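PDB 5KP7: CurD from Moorea producens 3L, which is probably a hydroxymethylglutaryl-CoA synthase of the thiolase-like superfamily and binds a 4'-phosphopantetheine arm. Local coordinates for residues S186-E189 against P190-G193; G319-M322 against G323-F327. The protein carries 3 engineered substitutions. All blocks are in the same frame, centred on the assembly; numbering follows the deposited sequence.

Interaction 1 of 2, residues S186-E189 against P190-G193; sequences SFAE and PSSG. With PNS (4'-phosphopantetheine), chain E.
The Phe187 ring carries the methyl of Ala188 on one face, CB lying 4.0 Å above the plane over the ring centre, while C38 of the 4'-phosphopantetheine comes at a slant, 3.8 Å from CE2. CG of Phe187 sits between the backbone N and the carbonyl carbon (chi1 78°), which folds the ring back so that its face lies against the methyl. The motif is a short 3-10 segment running into a beta turn, Ala188 to Ser191, that forms one wall of the pantetheine pocket. Its centre is the carbonyl of Ala188. Ser191 N closes the turn on this oxygen at 3.2 Å, and Ser192 OG gives its proton to the same Ala188 O from the opposite face of the carbonyl plane, at 3.0 Å; Ser192 N adds a weak bond. Because the OG of Ser192 lies beside its own backbone N, it also rests against the Ala188 methyl. Pro190, inside the turn, lacks an N-H and packs its ring near O33 of the ligand. Two polar atoms of this loop hold the arm: Phe187 O accepts from O33 at 2.6 Å, and Ser191 OG accepts from the amide. Glu189 sends its extended chain off to Arg51, as a salt bridge, and to Tyr391. The hydrogen bond from the ligand amide is bent, N36 lying 2.9 Å from Ser191 OG with an angle of 135° at its hydrogen.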
loop_
_atom_site.group_PDB
_atom_site.type_symbol
_atom_site.label_atom_id
_atom_site.label_comp_id
_atom_site.label_asym_id
_atom_site.label_seq_id
_atom_site.Cartn_x
_atom_site.Cartn_y
_atom_site.Cartn_z
ATOM N N SER A 186 -17.876 -1.126 -0.157
ATOM C CA SER A 186 -18.134 -0.868 1.278
ATOM C C SER A 186 -17.106 -1.534 2.213
ATOM O O SER A 186 -16.727 -0.936 3.229
ATOM C CB SER A 186 -19.558 -1.278 1.672
ATOM O OG SER A 186 -20.510 -0.414 1.058
ATOM N N PHE A 187 -16.634 -2.734 1.847
ATOM C CA PHE A 187 -15.596 -3.459 2.626
ATOM C C PHE A 187 -14.295 -2.624 2.791
ATOM O O PHE A 187 -13.567 -2.775 3.782
ATOM C CB PHE A 187 -15.289 -4.865 2.015
ATOM C CG PHE A 187 -14.398 -4.836 0.776
ATOM C CD1 PHE A 187 -14.914 -4.468 -0.466
ATOM C CD2 PHE A 187 -13.043 -5.181 0.851
ATOM C CE1 PHE A 187 -14.107 -4.434 -1.598
ATOM C CE2 PHE A 187 -12.234 -5.150 -0.285
ATOM C CZ PHE A 187 -12.766 -4.773 -1.503
ATOM N N ALA A 188 -14.013 -1.755 1.820
ATOM C CA ALA A 188 -12.761 -1.020 1.763
ATOM C C ALA A 188 -12.811 0.432 2.282
ATOM O O ALA A 188 -11.766 1.087 2.279
ATOM C CB ALA A 188 -12.238 -1.039 0.337
ATOM N N GLU A 189 -13.965 0.927 2.740
ATOM C CA GLU A 189 -14.071 2.354 3.096
ATOM C C GLU A 189 -13.084 2.808 4.181
ATOM O O GLU A 189 -12.380 3.800 4.014
ATOM C CB GLU A 189 -15.493 2.745 3.489
ATOM C CG GLU A 189 -15.658 4.244 3.625
ATOM C CD GLU A 189 -17.052 4.645 4.006
ATOM O OE1 GLU A 189 -17.875 3.725 4.261
ATOM O OE2 GLU A 189 -17.310 5.871 4.090
ATOM N N PRO A 190 -13.018 2.071 5.286
ATOM C CA PRO A 190 -12.097 2.466 6.341
ATOM C C PRO A 190 -10.624 2.492 5.921
ATOM O O PRO A 190 -9.877 3.305 6.438
ATOM C CB PRO A 190 -12.304 1.382 7.402
ATOM C CG PRO A 190 -13.638 0.795 7.100
ATOM C CD PRO A 190 -13.761 0.839 5.630
ATOM N N SER A 191 -10.230 1.623 4.997
ATOM C CA SER A 191 -8.839 1.421 4.698
ATOM C C SER A 191 -8.340 2.168 3.479
ATOM O O SER A 191 -7.150 2.250 3.284
ATOM C CB SER A 191 -8.528 -0.076 4.550
ATOM O OG SER A 191 -9.340 -0.695 3.583
ATOM N N SER A 192 -9.228 2.663 2.632
ATOM C CA SER A 192 -8.810 3.110 1.294
ATOM C C SER A 192 -8.482 4.616 1.317
ATOM O O SER A 192 -9.380 5.443 1.462
ATOM C CB SER A 192 -9.902 2.777 0.295
ATOM O OG SER A 192 -9.866 1.384 -0.011
ATOM N N GLY A 193 -7.192 4.941 1.208
ATOM C CA GLY A 193 -6.716 6.311 1.298
ATOM C C GLY A 193 -6.440 6.926 -0.076
ATOM O O GLY A 193 -6.932 6.474 -1.116
HETATM O O23 PNS E . -11.329 -6.770 10.362
HETATM P P24 PNS E . -11.943 -7.120 9.027
HETATM O O26 PNS E . -13.405 -7.506 8.959
HETATM O O27 PNS E . -11.815 -5.856 8.010
HETATM C C28 PNS E . -10.596 -5.147 7.842
HETATM C C29 PNS E . -10.842 -3.648 7.665
HETATM C C30 PNS E . -9.612 -2.859 7.244
HETATM C C31 PNS E . -12.171 -3.073 8.216
HETATM C C32 PNS E . -11.525 -3.661 6.200
HETATM O O33 PNS E . -11.881 -2.328 5.738
HETATM C C34 PNS E . -10.802 -4.272 5.017
HETATM O O35 PNS E . -10.838 -5.484 4.824
HETATM N N36 PNS E . -10.069 -3.441 4.278
HETATM C C37 PNS E . -8.961 -3.905 3.473
HETATM C C38 PNS E . -9.336 -4.430 2.110
HETATM C C39 PNS E . -8.009 -4.825 1.505
HETATM O O40 PNS E . -7.383 -4.012 0.836
HETATM N N41 PNS E . -7.573 -6.058 1.782
HETATM C C42 PNS E . -6.307 -6.516 1.256
HETATM C C43 PNS E . -5.838 -7.804 1.899
HETATM S S44 PNS E . -4.318 -8.233 1.031
#

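Interaction 2 of 2, residues G319-M322 against G323-F327; sequences GNIM and GATLF
Met322 O is gripped by both the backbone N and the hydroxyl of Thr325, each at 3.1 Å and from the same face of the carbonyl plane, and a water donates to it as well. This is the N-terminal entry of helix 325-336, built from an Asx turn at Asn320, a 4'-phosphopantetheine pocket residue that touches the ligand, and a type II' beta turn from Ile321 to Ala324. Met322 takes the positive-phi corner of that turn (phi 56°), a place more usual for glycine, and Ala324 N closes it onto Ile321 O at 3.2 Å. Thr325 OG1 points back because it stands beside its own backbone N, anti to the carbonyl carbon (chi1 -50°). There it works twice, giving its proton to Met322 O and accepting from Ile321 N at 2.9 Å. A valine in place of Thr325 would probably leave Ile321 N without this acceptor and Met322 O with one donor fewer, letting the bend drift from the helix start. The Asn320 side chain crosses that of Thr325 at about a right angle, and its OD1 accepts from Met322 N, which lies above the side-chain carbonyl plane, 2.9 Å away. Ile321 passes the threonine at a slant, CG1 against OG1, and reaches the Ala324 methyl, CD1 to CB 3.6 Å. The same water accepts from Leu326 N at 2.9 Å, bridging bend and helix.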
loop_
_atom_site.group_PDB
_atom_site.type_symbol
_atom_site.label_atom_id
_atom_site.label_comp_id
_atom_site.label_asym_id
_atom_site.label_seq_id
_atom_site.Cartn_x
_atom_site.Cartn_y
_atom_site.Cartn_z
ATOM N N GLY A 319 -3.527 5.664 5.235
ATOM C CA GLY A 319 -4.362 4.518 4.837
ATOM C C GLY A 319 -3.715 3.758 3.696
ATOM O O GLY A 319 -2.533 3.962 3.379
ATOM N N ASN A 320 -4.460 2.861 3.064
ATOM C CA ASN A 320 -3.908 2.121 1.934
ATOM C C ASN A 320 -3.907 3.077 0.727
ATOM O O ASN A 320 -4.987 3.524 0.300
ATOM C CB ASN A 320 -4.830 0.930 1.644
ATOM C CG ASN A 320 -4.349 0.050 0.515
ATOM O OD1 ASN A 320 -3.294 0.257 -0.066
ATOM N ND2 ASN A 320 -5.110 -0.997 0.254
ATOM N N ILE A 321 -2.720 3.362 0.193
ATOM C CA ILE A 321 -2.577 4.199 -0.999
ATOM C C ILE A 321 -2.112 3.348 -2.193
ATOM O O ILE A 321 -1.487 3.838 -3.117
ATOM C CB ILE A 321 -1.740 5.459 -0.749
ATOM C CG1 ILE A 321 -0.322 5.167 -0.264
ATOM C CG2 ILE A 321 -2.450 6.300 0.290
ATOM C CD1 ILE A 321 0.636 6.365 -0.286
ATOM N N MET A 322 -2.552 2.095 -2.173
ATOM C CA MET A 322 -2.425 1.156 -3.284
ATOM C C MET A 322 -1.011 0.991 -3.736
ATOM O O MET A 322 -0.167 0.665 -2.921
ATOM C CB MET A 322 -3.371 1.519 -4.452
ATOM C CG MET A 322 -4.775 1.790 -4.094
ATOM S SD MET A 322 -5.469 0.421 -3.268
ATOM C CE MET A 322 -6.416 1.393 -2.102
ATOM N N GLY A 323 -0.694 1.280 -4.994
ATOM C CA GLY A 323 0.658 1.033 -5.486
ATOM C C GLY A 323 1.776 1.860 -4.889
ATOM O O GLY A 323 2.935 1.510 -5.076
ATOM N N ALA A 324 1.439 2.955 -4.192
ATOM C CA ALA A 324 2.405 3.801 -3.518
ATOM C C ALA A 324 2.708 3.352 -2.058
ATOM O O ALA A 324 3.640 3.867 -1.442
ATOM C CB ALA A 324 1.897 5.233 -3.490
ATOM N N THR A 325 1.920 2.434 -1.506
ATOM C CA THR A 325 1.992 2.186 -0.063
ATOM C C THR A 325 3.345 1.643 0.358
ATOM O O THR A 325 3.914 2.087 1.367
ATOM C CB THR A 325 0.878 1.252 0.429
ATOM O OG1 THR A 325 -0.381 1.726 -0.053
ATOM C CG2 THR A 325 0.859 1.205 1.949
ATOM N N LEU A 326 3.879 0.676 -0.372
ATOM C CA LEU A 326 5.225 0.140 -0.016
ATOM C C LEU A 326 6.321 1.230 -0.031
ATOM O O LEU A 326 7.243 1.217 0.784
ATOM C CB LEU A 326 5.602 -1.027 -0.963
ATOM C CG LEU A 326 7.018 -1.573 -0.855
ATOM C CD1 LEU A 326 7.252 -2.165 0.524
ATOM C CD2 LEU A 326 7.220 -2.669 -1.909
ATOM N N PHE A 327 6.224 2.177 -0.970
ATOM C CA PHE A 327 7.193 3.258 -1.035
ATOM C C PHE A 327 7.025 4.213 0.129
ATOM O O PHE A 327 8.026 4.703 0.670
ATOM C CB PHE A 327 7.124 4.007 -2.369
ATOM C CG PHE A 327 7.435 3.144 -3.581
ATOM C CD1 PHE A 327 8.233 2.019 -3.487
ATOM C CD2 PHE A 327 6.929 3.499 -4.810
ATOM C CE1 PHE A 327 8.509 1.228 -4.605
ATOM C CE2 PHE A 327 7.221 2.728 -5.941
ATOM C CZ PHE A 327 8.019 1.596 -5.820
HETATM O O HOH W 1 2.269 -0.875 -2.268
#

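In the fold
Interaction 1 comes first along the chain, in the loop from strand 161-168 to strand 195-202; interaction 2 follows, running from the loop after helix 309-318 into the start of helix 325-336. They belong to the N-terminal and C-terminal parts of the synthase sequence respectively, yet their centres are about 13 Å apart and they meet directly. Two probable hydrogen bonds, Asn320 N to Ser191 O and Gly193 N to Asn320 O, pair the loops in the pattern of a parallel bridge. Interaction 2 lies near the chain centre, its bend packing on strands 161-168 and 195-202 and its helix start on 195-202 and 355-363, whereas interaction 1 sits farther out. Together they bring Phe187, Pro190, Ser191 and Asn320 into one pantetheine pocket.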